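Local coordinates for protein trichothecene 3-O-acetyltransferase (Gibberella zeae, PDB 3B2S) that probably transfers the acetyl group of acetyl-coenzyme A to the 3-hydroxyl of trichothecene mycotoxins, at residues 15-20 against 153-158; 160-165 against 380-385. One frame throughout, in Å; residues are numbered along the deposited sequence.

Interaction 1 of 2, residues 15-20 against 153-158; sequences GLLSIY and NGQHGA. With B2S ((3alpha,7alpha)-3,7,15-trihydroxy-12,13-epoxytrichothec-9-en-8-one), chain E.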
# COMPACT_ATOMS: atom_id res chain seq x y z
N GLY A 15 -12.29 -2.29 -6.78
CA GLY A 15 -11.46 -2.78 -5.67
C GLY A 15 -10.74 -1.68 -4.92
O GLY A 15 -10.38 -1.86 -3.75
N LEU A 16 -10.53 -0.54 -5.58
CA LEU A 16 -9.90 0.63 -4.94
C LEU A 16 -10.92 1.56 -4.27
O LEU A 16 -10.69 2.06 -3.16
CB LEU A 16 -9.07 1.39 -5.96
CG LEU A 16 -7.95 0.53 -6.55
CD1 LEU A 16 -7.02 1.43 -7.37
CD2 LEU A 16 -7.16 -0.19 -5.47
N LEU A 17 -12.06 1.75 -4.92
CA LEU A 17 -13.16 2.55 -4.35
C LEU A 17 -13.71 2.07 -3.02
O LEU A 17 -14.38 2.82 -2.32
CB LEU A 17 -14.31 2.68 -5.34
CG LEU A 17 -14.07 3.65 -6.49
CD1 LEU A 17 -15.16 3.49 -7.53
CD2 LEU A 17 -14.01 5.09 -5.93
N SER A 18 -13.43 0.81 -2.68
CA SER A 18 -14.07 0.19 -1.51
C SER A 18 -13.16 0.10 -0.28
O SER A 18 -13.59 -0.30 0.81
CB SER A 18 -14.61 -1.20 -1.89
OG SER A 18 -13.69 -1.87 -2.73
N ILE A 19 -11.90 0.47 -0.42
CA ILE A 19 -10.94 0.23 0.65
C ILE A 19 -10.21 1.50 1.13
O ILE A 19 -10.14 2.50 0.39
CB ILE A 19 -9.93 -0.88 0.27
CG1 ILE A 19 -9.06 -0.45 -0.90
CG2 ILE A 19 -10.66 -2.21 -0.08
CD1 ILE A 19 -7.89 -1.39 -1.15
N TYR A 20 -9.70 1.44 2.36
CA TYR A 20 -8.80 2.46 2.91
C TYR A 20 -7.41 1.90 3.13
O TYR A 20 -7.26 0.82 3.70
CB TYR A 20 -9.35 3.00 4.25
CG TYR A 20 -10.40 4.08 4.05
CD1 TYR A 20 -11.72 3.74 3.78
CD2 TYR A 20 -10.04 5.46 4.04
CE1 TYR A 20 -12.70 4.73 3.53
CE2 TYR A 20 -11.01 6.46 3.82
CZ TYR A 20 -12.34 6.08 3.56
OH TYR A 20 -13.31 7.05 3.33
N ASN A 153 -5.51 7.14 7.43
CA ASN A 153 -6.30 6.39 6.44
C ASN A 153 -6.53 7.22 5.17
O ASN A 153 -6.97 8.37 5.25
CB ASN A 153 -7.70 6.09 7.00
CG ASN A 153 -7.74 4.86 7.86
OD1 ASN A 153 -6.88 4.63 8.73
ND2 ASN A 153 -8.79 4.07 7.66
N GLY A 154 -6.23 6.64 4.00
CA GLY A 154 -6.49 7.30 2.73
C GLY A 154 -7.50 6.50 1.91
O GLY A 154 -7.35 5.29 1.76
N GLN A 155 -8.50 7.18 1.36
CA GLN A 155 -9.49 6.51 0.51
C GLN A 155 -8.79 6.06 -0.78
O GLN A 155 -8.20 6.88 -1.51
CB GLN A 155 -10.70 7.42 0.21
CG GLN A 155 -12.03 6.67 -0.02
CD GLN A 155 -11.93 5.67 -1.15
OE1 GLN A 155 -12.07 4.44 -0.95
NE2 GLN A 155 -11.64 6.16 -2.33
N HIS A 156 -8.80 4.78 -1.05
CA HIS A 156 -7.92 4.24 -2.08
C HIS A 156 -8.22 4.67 -3.53
O HIS A 156 -7.35 4.71 -4.33
CB HIS A 156 -7.68 2.74 -1.94
CG HIS A 156 -6.39 2.26 -2.54
ND1 HIS A 156 -5.80 2.86 -3.62
CD2 HIS A 156 -5.60 1.22 -2.22
CE1 HIS A 156 -4.70 2.21 -3.94
NE2 HIS A 156 -4.55 1.23 -3.09
N GLY A 157 -9.48 4.99 -3.82
CA GLY A 157 -9.82 5.55 -5.13
C GLY A 157 -9.25 6.95 -5.32
O GLY A 157 -8.93 7.34 -6.45
N ALA A 158 -9.15 7.70 -4.22
CA ALA A 158 -8.57 9.06 -4.18
C ALA A 158 -7.04 9.09 -4.17
O ALA A 158 -6.44 10.08 -4.59
CB ALA A 158 -9.09 9.82 -2.92
C13 B2S E . -1.67 -5.43 -3.90
O2 B2S E . -1.23 -4.29 -4.76
C12 B2S E . -2.29 -4.05 -3.79
C5 B2S E . -3.67 -3.64 -4.34
C14 B2S E . -3.97 -4.21 -5.75
C4 B2S E . -3.45 -2.09 -4.39
C3 B2S E . -2.22 -1.80 -3.47
O3 B2S E . -2.48 -0.76 -2.51
C2 B2S E . -1.98 -3.09 -2.69
O1 B2S E . -2.93 -3.14 -1.57
C11 B2S E . -4.29 -3.71 -1.84
C10 B2S E . -5.20 -3.61 -0.74
C9 B2S E . -6.03 -4.74 -0.70
C16 B2S E . -7.07 -4.90 0.42
C8 B2S E . -5.92 -5.70 -1.74
O5 B2S E . -6.65 -6.70 -1.75
C7 B2S E . -4.86 -5.52 -2.89
O4 B2S E . -5.08 -6.34 -4.04
C6 B2S E . -4.76 -4.02 -3.28
C15 B2S E . -6.16 -3.45 -3.65
O6 B2S E . -7.10 -4.55 -3.58
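L16 sets its CD2 methyl squarely over one face of the H156 imidazole, 3.6 Å from the ring centroid and almost on the ring normal, a clear CH-pi contact. I19 lies parallel to the histidine side chain, its CG1 against H156 CB and its CD1 3.6 Å from H156 CD2. With CG1 held between backbone N and carbonyl carbon (chi1 65°) and the chain extended beyond it, CD1 of I19 also comes within 3.5 Å of C10 of the bound trichothecene. At the ring edge, H156 NE2 hydrogen-bonds O3 of the trichothecene at 2.9 Å, close to the imidazole plane; either atom could be the donor. H156 begins the sequence HGAMD, the HxxxD motif of the CoA-dependent acyltransferases, in whose relatives this histidine acts as the general base, and its bond to O3 is consistent with that role. Its backbone is fixed as well, H156 N donating to I19 O at 3.0 Å and 160°. Just beyond, strands 20-28 and 147-155 run antiparallel, with Y20 and Q155 as a non-hydrogen-bonded pair. Q155 CA sits over a face of the phenol, 4.0 Å from its centroid, and Q155 CG lies against Y20 CZ. The Y20 hydroxyl is hydrogen-bonded to P135 O, while N153 packs its amide against Y20 CB and donates a hydrogen bond from ND2 to R119 O.

Interaction 2 of 2, residues 160-165 against 380-385; sequences DMVGQD and WAKVGL. With COA (coenzyme A), chain D.
Helix 161-176 starts directly after the HxxxD motif, and its first turn packs on the loop that follows strand 375-379 through M161 and W380. With CG anti to the backbone N (chi1 180°) and a bend at chi2 (52°), M161 lies across the indole face: CB stands 3.6 Å from W380 NE1, while CE lies 3.5 Å above the centroid of the six-membered ring, a CH-pi contact. M161 SD, more distant, is above the five-membered ring, a Met-aromatic contact. O5P of coenzyme A lies at the edge of the same indole, near its plane, and V162 CG2 comes within 3.9 Å of the cofactor's N4P, so both segments border the pantetheine arm. D160, the motif's last residue, is the N-cap: its OD1 accepts from G163 N at 2.7 Å, and its OD2 forms a salt bridge with R296, a structural role like that of the motif's aspartate in related enzymes. One turn after M161, D165 is buried beside V383, its OD2 in a salt bridge with R169 and its OD1 hydrogen-bonded to Y388 OH. Past the type I turn 380-383, G384 N donates to D165 OD2 at 2.8 Å and 168°, approaching from above the carboxylate plane.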
# COMPACT_ATOMS: atom_id res chain seq x y z
N ASP A 160 -3.22 6.46 -4.11
CA ASP A 160 -2.36 5.29 -3.84
C ASP A 160 -1.42 5.68 -2.70
O ASP A 160 -1.55 6.78 -2.15
CB ASP A 160 -1.62 4.81 -5.10
CG ASP A 160 -0.78 5.89 -5.77
OD1 ASP A 160 -0.29 6.79 -5.07
OD2 ASP A 160 -0.60 5.85 -6.99
N MET A 161 -0.49 4.80 -2.31
CA MET A 161 0.35 5.13 -1.16
C MET A 161 1.37 6.25 -1.50
O MET A 161 1.76 7.02 -0.61
CB MET A 161 1.04 3.89 -0.58
CG MET A 161 1.97 4.16 0.65
SD MET A 161 1.20 5.10 2.01
CE MET A 161 0.74 3.78 3.16
N VAL A 162 1.81 6.34 -2.75
CA VAL A 162 2.67 7.45 -3.18
C VAL A 162 1.92 8.78 -3.02
O VAL A 162 2.46 9.74 -2.46
CB VAL A 162 3.24 7.27 -4.61
CG1 VAL A 162 3.92 8.55 -5.08
CG2 VAL A 162 4.29 6.14 -4.58
N GLY A 163 0.67 8.82 -3.49
CA GLY A 163 -0.20 9.99 -3.31
C GLY A 163 -0.48 10.29 -1.85
O GLY A 163 -0.45 11.44 -1.43
N GLN A 164 -0.74 9.25 -1.06
CA GLN A 164 -1.02 9.41 0.38
C GLN A 164 0.21 9.96 1.11
O GLN A 164 0.10 10.83 2.01
CB GLN A 164 -1.46 8.05 0.96
CG GLN A 164 -1.86 8.06 2.46
CD GLN A 164 -2.62 6.80 2.82
OE1 GLN A 164 -3.24 6.18 1.95
NE2 GLN A 164 -2.61 6.44 4.11
N ASP A 165 1.39 9.48 0.71
CA ASP A 165 2.65 10.04 1.23
C ASP A 165 2.77 11.54 0.89
O ASP A 165 3.15 12.34 1.76
CB ASP A 165 3.85 9.27 0.67
CG ASP A 165 5.19 9.73 1.27
OD1 ASP A 165 5.26 9.98 2.50
OD2 ASP A 165 6.19 9.78 0.50
N TRP A 380 6.02 -0.23 -0.27
CA TRP A 380 6.01 1.18 0.14
C TRP A 380 7.40 1.65 0.49
O TRP A 380 7.57 2.68 1.16
CB TRP A 380 5.07 1.37 1.34
CG TRP A 380 3.66 0.95 1.08
CD1 TRP A 380 3.07 0.79 -0.14
CD2 TRP A 380 2.64 0.68 2.06
NE1 TRP A 380 1.75 0.43 0.02
CE2 TRP A 380 1.46 0.35 1.35
CE3 TRP A 380 2.61 0.69 3.47
CZ2 TRP A 380 0.25 0.02 2.00
CZ3 TRP A 380 1.42 0.36 4.12
CH2 TRP A 380 0.25 0.03 3.38
N ALA A 381 8.42 0.90 0.05
CA ALA A 381 9.79 1.13 0.53
C ALA A 381 10.31 2.55 0.29
O ALA A 381 11.04 3.07 1.13
CB ALA A 381 10.78 0.10 -0.05
N LYS A 382 9.95 3.12 -0.84
CA LYS A 382 10.47 4.45 -1.25
C LYS A 382 9.69 5.67 -0.65
O LYS A 382 10.09 6.77 -0.84
CB LYS A 382 10.55 4.54 -2.77
CG LYS A 382 9.21 4.82 -3.41
CD LYS A 382 9.13 4.26 -4.80
CE LYS A 382 7.68 4.23 -5.26
NZ LYS A 382 6.73 3.96 -4.14
N VAL A 383 8.62 5.43 0.05
CA VAL A 383 7.87 6.62 0.49
C VAL A 383 8.58 7.28 1.67
O VAL A 383 9.40 6.64 2.34
CB VAL A 383 6.34 6.40 0.70
CG1 VAL A 383 5.70 5.80 -0.56
CG2 VAL A 383 6.04 5.55 1.91
N GLY A 384 8.28 8.55 1.93
CA GLY A 384 9.13 9.37 2.79
C GLY A 384 8.74 9.51 4.24
O GLY A 384 9.23 10.38 4.93
N LEU A 385 7.86 8.63 4.71
CA LEU A 385 7.22 8.74 6.04
C LEU A 385 8.14 8.78 7.26
O LEU A 385 7.77 9.37 8.28
CB LEU A 385 6.10 7.68 6.20
CG LEU A 385 4.84 7.88 5.32
CD1 LEU A 385 4.08 6.58 5.16
CD2 LEU A 385 3.92 8.99 5.90
N1A COA D . 23.64 0.23 -12.31
C2A COA D . 23.31 -0.53 -11.19
N3A COA D . 22.15 -0.24 -10.50
C4A COA D . 21.35 0.79 -10.92
C5A COA D . 21.69 1.57 -12.03
C6A COA D . 22.86 1.28 -12.74
N6A COA D . 23.40 2.21 -13.54
N7A COA D . 20.72 2.51 -12.19
C8A COA D . 19.79 2.35 -11.21
N9A COA D . 20.17 1.29 -10.42
C1B COA D . 19.49 0.75 -9.23
C2B COA D . 19.56 1.70 -8.04
O2B COA D . 20.80 1.58 -7.37
C3B COA D . 18.38 1.22 -7.21
O3B COA D . 18.72 0.03 -6.54
P3B COA D . 18.93 -0.01 -4.95
O7A COA D . 20.11 0.86 -4.54
O8A COA D . 17.69 0.52 -4.25
O9A COA D . 19.23 -1.44 -4.57
C4B COA D . 17.39 0.78 -8.27
O4B COA D . 18.11 0.52 -9.46
C5B COA D . 16.28 1.79 -8.51
O5B COA D . 15.35 1.11 -9.32
P1A COA D . 13.78 1.46 -9.27
O1A COA D . 13.05 0.49 -10.17
O2A COA D . 13.56 2.90 -9.71
O3A COA D . 13.35 1.34 -7.71
P2A COA D . 13.07 -0.01 -6.87
O4A COA D . 13.64 0.23 -5.49
O5A COA D . 13.59 -1.25 -7.58
O6A COA D . 11.45 -0.14 -6.76
CBP COA D . 9.17 -0.59 -7.52
CCP COA D . 10.67 -0.82 -7.74
CDP COA D . 8.46 -1.16 -8.74
CEP COA D . 8.74 -1.39 -6.30
CAP COA D . 8.89 0.92 -7.28
OAP COA D . 9.46 1.74 -8.30
C9P COA D . 7.44 1.35 -7.11
O9P COA D . 6.76 1.75 -8.26
N8P COA D . 6.86 1.38 -5.90
C7P COA D . 5.48 0.95 -5.66
C6P COA D . 4.48 2.12 -5.65
C5P COA D . 3.24 1.81 -4.85
O5P COA D . 3.13 0.70 -4.31
N4P COA D . 2.32 2.79 -4.75

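Overall arrangement
Both segments of interaction 1 precede those of interaction 2 in the chain, and the HxxxD motif spans the short step between strand 147-155 and helix 161-176. Their centres are about 14 Å apart, yet they touch where Q164 OE1 packs on G154 CA at 3.5 Å; Q164 NE2 also hydrogen-bonds T21 O. Interaction 1 joins neighbouring strands of the five-stranded sheet, whereas interaction 2 ties the helix to a loop leaving the seven-stranded sheet, so it probably helps join the two halves of the fold, each built round one of these sheets. The contacts lie on the trichothecene and pantetheine sides of one site, consistent with bringing the two substrates together. Y413, whose hydroxyl hydrogen-bonds the trichothecene, packs its ring against W380, which links interaction 2 as well to the trichothecene site.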